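Local coordinates for protein cysteine synthase 3 (Entamoeba histolytica, PDB 6KR5) that probably makes L-cysteine from O-acetyl-L-serine and sulfide, as a pyridoxal-5'-phosphate-dependent O-acetylserine sulfhydrylase, at residues 140-143 against 144-147; 148-151 against 152-156. All blocks are in the same frame, centred on the assembly; numbering follows the deposited sequence.

Interaction 1: residues 140-143 against 144-147; sequences IAKY and EELI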
loop_
_atom_site.group_PDB
_atom_site.type_symbol
_atom_site.label_atom_id
_atom_site.label_comp_id
_atom_site.label_asym_id
_atom_site.label_seq_id
_atom_site.Cartn_x
_atom_site.Cartn_y
_atom_site.Cartn_z
ATOM N N ILE B 140 8.975 13.329 -24.415
ATOM C CA ILE B 140 9.630 14.614 -24.182
ATOM C C ILE B 140 9.272 15.596 -25.288
ATOM O O ILE B 140 8.975 16.770 -25.028
ATOM C CB ILE B 140 11.157 14.434 -24.067
ATOM C CG1 ILE B 140 11.516 13.546 -22.871
ATOM C CG2 ILE B 140 11.846 15.791 -23.972
ATOM C CD1 ILE B 140 11.631 14.288 -21.549
ATOM N N ALA B 141 9.273 15.127 -26.541
ATOM C CA ALA B 141 8.927 16.002 -27.658
ATOM C C ALA B 141 7.496 16.516 -27.536
ATOM O O ALA B 141 7.233 17.704 -27.755
ATOM C CB ALA B 141 9.120 15.268 -28.984
ATOM N N LYS B 142 6.557 15.633 -27.188
ATOM C CA LYS B 142 5.168 16.057 -27.041
ATOM C C LYS B 142 5.005 17.003 -25.859
ATOM O O LYS B 142 4.212 17.949 -25.917
ATOM C CB LYS B 142 4.262 14.833 -26.883
ATOM C CG LYS B 142 2.796 15.173 -26.684
ATOM C CD LYS B 142 2.219 15.869 -27.907
ATOM C CE LYS B 142 0.740 16.160 -27.726
ATOM N NZ LYS B 142 0.187 16.984 -28.839
ATOM N N TYR B 143 5.744 16.755 -24.774
ATOM C CA TYR B 143 5.677 17.632 -23.609
ATOM C C TYR B 143 6.132 19.043 -23.961
ATOM O O TYR B 143 5.450 20.025 -23.641
ATOM C CB TYR B 143 6.525 17.054 -22.475
ATOM C CG TYR B 143 6.704 17.983 -21.298
ATOM C CD1 TYR B 143 7.733 18.918 -21.282
ATOM C CD2 TYR B 143 5.848 17.930 -20.204
ATOM C CE1 TYR B 143 7.905 19.773 -20.217
ATOM C CE2 TYR B 143 6.021 18.779 -19.122
ATOM C CZ TYR B 143 7.045 19.704 -19.143
ATOM O OH TYR B 143 7.232 20.564 -18.088
ATOM N N GLU B 144 7.298 19.160 -24.608
ATOM C CA GLU B 144 7.833 20.476 -24.952
ATOM C C GLU B 144 6.897 21.220 -25.891
ATOM O O GLU B 144 6.708 22.434 -25.758
ATOM C CB GLU B 144 9.220 20.336 -25.581
ATOM C CG GLU B 144 10.287 19.766 -24.661
ATOM C CD GLU B 144 10.611 20.676 -23.487
ATOM O OE1 GLU B 144 10.231 21.865 -23.525
ATOM O OE2 GLU B 144 11.249 20.199 -22.521
ATOM N N GLU B 145 6.300 20.506 -26.848
ATOM C CA GLU B 145 5.319 21.118 -27.732
ATOM C C GLU B 145 4.137 21.667 -26.942
ATOM O O GLU B 145 3.643 22.763 -27.231
ATOM C CB GLU B 145 4.853 20.099 -28.772
ATOM C CG GLU B 145 3.628 20.511 -29.563
ATOM C CD GLU B 145 3.408 19.631 -30.781
ATOM O OE1 GLU B 145 4.322 19.553 -31.629
ATOM O OE2 GLU B 145 2.324 19.022 -30.890
ATOM N N LEU B 146 3.687 20.929 -25.925
ATOM C CA LEU B 146 2.548 21.377 -25.130
ATOM C C LEU B 146 2.893 22.613 -24.307
ATOM O O LEU B 146 2.087 23.544 -24.211
ATOM C CB LEU B 146 2.076 20.248 -24.218
ATOM C CG LEU B 146 1.205 19.178 -24.865
ATOM C CD1 LEU B 146 0.962 18.041 -23.879
ATOM C CD2 LEU B 146 -0.108 19.769 -25.331
ATOM N N ILE B 147 4.079 22.631 -23.695
ATOM C CA ILE B 147 4.493 23.775 -22.888
ATOM C C ILE B 147 4.580 25.032 -23.745
ATOM O O ILE B 147 4.255 26.137 -23.289
ATOM C CB ILE B 147 5.831 23.472 -22.186
ATOM C CG1 ILE B 147 5.644 22.366 -21.151
ATOM C CG2 ILE B 147 6.405 24.721 -21.532
ATOM C CD1 ILE B 147 5.160 22.878 -19.813
#

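Interaction 2: residues 148-151 against 152-156; sequences KQHP and NKYFP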
loop_
_atom_site.group_PDB
_atom_site.type_symbol
_atom_site.label_atom_id
_atom_site.label_comp_id
_atom_site.label_asym_id
_atom_site.label_seq_id
_atom_site.Cartn_x
_atom_site.Cartn_y
_atom_site.Cartn_z
ATOM N N LYS B 148 5.012 24.887 -25.000
ATOM C CA LYS B 148 5.094 26.043 -25.890
ATOM C C LYS B 148 3.714 26.497 -26.347
ATOM O O LYS B 148 3.510 27.691 -26.598
ATOM C CB LYS B 148 5.976 25.718 -27.097
ATOM N N GLN B 149 2.761 25.569 -26.461
ATOM C CA GLN B 149 1.395 25.903 -26.841
ATOM C C GLN B 149 0.570 26.441 -25.679
ATOM O O GLN B 149 -0.519 26.976 -25.913
ATOM C CB GLN B 149 0.694 24.673 -27.436
ATOM C CG GLN B 149 1.279 24.182 -28.761
ATOM C CD GLN B 149 0.782 22.796 -29.157
ATOM O OE1 GLN B 149 0.590 21.919 -28.309
ATOM N NE2 GLN B 149 0.573 22.593 -30.455
ATOM N N HIS B 150 1.049 26.311 -24.442
ATOM C CA HIS B 150 0.311 26.751 -23.255
ATOM C C HIS B 150 1.291 27.318 -22.240
ATOM O O HIS B 150 1.491 26.763 -21.153
ATOM C CB HIS B 150 -0.505 25.595 -22.670
ATOM C CG HIS B 150 -1.531 25.051 -23.617
ATOM N ND1 HIS B 150 -2.666 25.753 -23.967
ATOM C CD2 HIS B 150 -1.585 23.884 -24.302
ATOM C CE1 HIS B 150 -3.378 25.037 -24.820
ATOM N NE2 HIS B 150 -2.744 23.898 -25.037
ATOM N N PRO B 151 1.919 28.451 -22.563
ATOM C CA PRO B 151 2.972 28.975 -21.682
ATOM C C PRO B 151 2.461 29.480 -20.342
ATOM O O PRO B 151 3.192 29.395 -19.348
ATOM C CB PRO B 151 3.590 30.105 -22.517
ATOM C CG PRO B 151 2.486 30.549 -23.414
ATOM C CD PRO B 151 1.659 29.333 -23.715
ATOM N N ASN B 152 1.232 29.995 -20.276
ATOM C CA ASN B 152 0.684 30.516 -19.029
ATOM C C ASN B 152 -0.305 29.571 -18.362
ATOM O O ASN B 152 -0.510 29.668 -17.146
ATOM C CB ASN B 152 -0.009 31.858 -19.279
ATOM C CG ASN B 152 0.869 32.827 -20.030
ATOM O OD1 ASN B 152 2.018 33.053 -19.655
ATOM N ND2 ASN B 152 0.338 33.398 -21.104
ATOM N N LYS B 153 -0.910 28.662 -19.117
ATOM C CA LYS B 153 -1.918 27.784 -18.540
ATOM C C LYS B 153 -1.301 26.629 -17.764
ATOM O O LYS B 153 -1.886 26.168 -16.777
ATOM C CB LYS B 153 -2.823 27.244 -19.645
ATOM C CG LYS B 153 -3.940 26.342 -19.168
ATOM C CD LYS B 153 -4.591 25.649 -20.355
ATOM C CE LYS B 153 -6.024 25.268 -20.059
ATOM N NZ LYS B 153 -6.803 25.037 -21.308
ATOM N N TYR B 154 -0.133 26.152 -18.174
ATOM C CA TYR B 154 0.436 24.960 -17.560
ATOM C C TYR B 154 1.467 25.321 -16.502
ATOM O O TYR B 154 2.332 26.183 -16.712
ATOM C CB TYR B 154 1.080 24.054 -18.608
ATOM C CG TYR B 154 0.108 23.309 -19.496
ATOM C CD1 TYR B 154 -1.237 23.221 -19.172
ATOM C CD2 TYR B 154 0.542 22.680 -20.657
ATOM C CE1 TYR B 154 -2.126 22.537 -19.986
ATOM C CE2 TYR B 154 -0.337 21.989 -21.472
ATOM C CZ TYR B 154 -1.669 21.924 -21.133
ATOM O OH TYR B 154 -2.545 21.246 -21.944
ATOM N N PHE B 155 1.381 24.633 -15.364
ATOM C CA PHE B 155 2.416 24.683 -14.347
ATOM C C PHE B 155 3.264 23.426 -14.465
ATOM O O PHE B 155 2.741 22.321 -14.267
ATOM C CB PHE B 155 1.811 24.783 -12.952
ATOM C CG PHE B 155 2.815 24.594 -11.852
ATOM C CD1 PHE B 155 3.628 25.647 -11.456
ATOM C CD2 PHE B 155 2.963 23.370 -11.226
ATOM C CE1 PHE B 155 4.562 25.476 -10.448
ATOM C CE2 PHE B 155 3.895 23.199 -10.220
ATOM C CZ PHE B 155 4.698 24.249 -9.836
ATOM N N PRO B 156 4.547 23.533 -14.803
ATOM C CA PRO B 156 5.388 22.336 -14.953
ATOM C C PRO B 156 5.903 21.863 -13.597
ATOM O O PRO B 156 6.465 22.645 -12.825
ATOM C CB PRO B 156 6.535 22.816 -15.851
ATOM C CG PRO B 156 6.625 24.274 -15.588
ATOM C CD PRO B 156 5.244 24.766 -15.214
HETATM O O HOH W 1 4.002 25.943 -19.321
#

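Interaction 1: residues 140-143 against 144-147
Tyr143 lays one face of its ring against Ile147, one helical turn further on. Ile147 CG1 sits 3.8 Å from the centroid of the Tyr143 ring and 24° off its normal, a CH-pi contact displaced toward the rim at CE1 and CZ. Ile147 CD1 carries the overlap outward to the phenol oxygen, lying 3.6 Å from Tyr143 OH. A chi1 of 171° turns the tyrosine ring beside its own carbonyl carbon, on the side where the next helical turn brings Ile147. Ile147 N also donates to Tyr143 O at 2.9 Å, one of four successive i to i+4 bonds that mark regular alpha-helix. This is helix 135-149, which packs on the four-stranded parallel sheet of the pyridoxal-phosphate enzyme fold: Tyr143, Leu146 and Ile147 all rest on Ile82, and Leu146 and Lys142 also reach Val107 and Val128. Lys142 bends at chi2 (64°) and runs obliquely past Leu146, with CE 4.2 Å from Leu146 CG. Its ammonium then forms a rather long i to i+3 salt bridge, Lys142 NZ to Glu145 OE2 at 3.6 Å. The carboxylate of Glu144, folded back at chi2, stands nearly perpendicular to the Tyr143 ring, with OE2 3.9 Å from Tyr143 CD1.

Interaction 2: residues 148-151 against 152-156
His150 packs its CB over one face of the Tyr154 ring, 3.8 Å from the centroid of that ring and only 16° off the normal, a CH-pi contact. The imidazole continues across the phenol toward its hydroxyl end, where His150 CD2 comes within 3.6 Å of Tyr154 CE2. The two ring planes are inclined at 49°, neither stacked nor perpendicular. Pro151 and Asn152 form the bend between His150 and Lys153; Asn152 folds its CB, CG and OD1 against the carbonyl of its chain neighbour Pro151, OD1 lying 3.7 Å from Pro151 C. With CG anti to its carbonyl carbon (chi1 -61°), the histidine ring stands alongside the extended Lys153 chain, both pointing the same way, and Lys153 CD lies 4.1 Å from His150 ND1. Tyr154 N donates a weak bond to His150 O over 3.4 Å. A water bridges two carbonyls, donating to both, 3.2 Å from His150 O and 3.1 Å from Tyr154 O. From Lys153 on, the backbone bonds to strand 80-84, Lys153 and Phe155 to Glu80 and Phe155 also to Ile82. His150 is the first residue to leave helical geometry, and the turn is the helix-to-strand half of a beta-alpha-beta crossover between parallel strands 126-130 and 154-156.

Interaction 1 and interaction 2 follow each other along the chain: 140-147 is the body of helix 135-149, while interaction 2 takes in the last two residues of that helix, the bend and strand 154-156. Both are surface contacts, but interaction 1 includes buried Leu146 on the sheet side, whereas none of the touching residues of interaction 2 is buried. Regular helical bonds and a salt bridge hold the first; a weak backbone bond and a bridging water hold the second. Each has a CH-pi contact on a tyrosine, made within the helix in one and across the turn in the other. The two meet where Tyr143 OH packs 3.3 Å from Pro156 CB, helix against following strand.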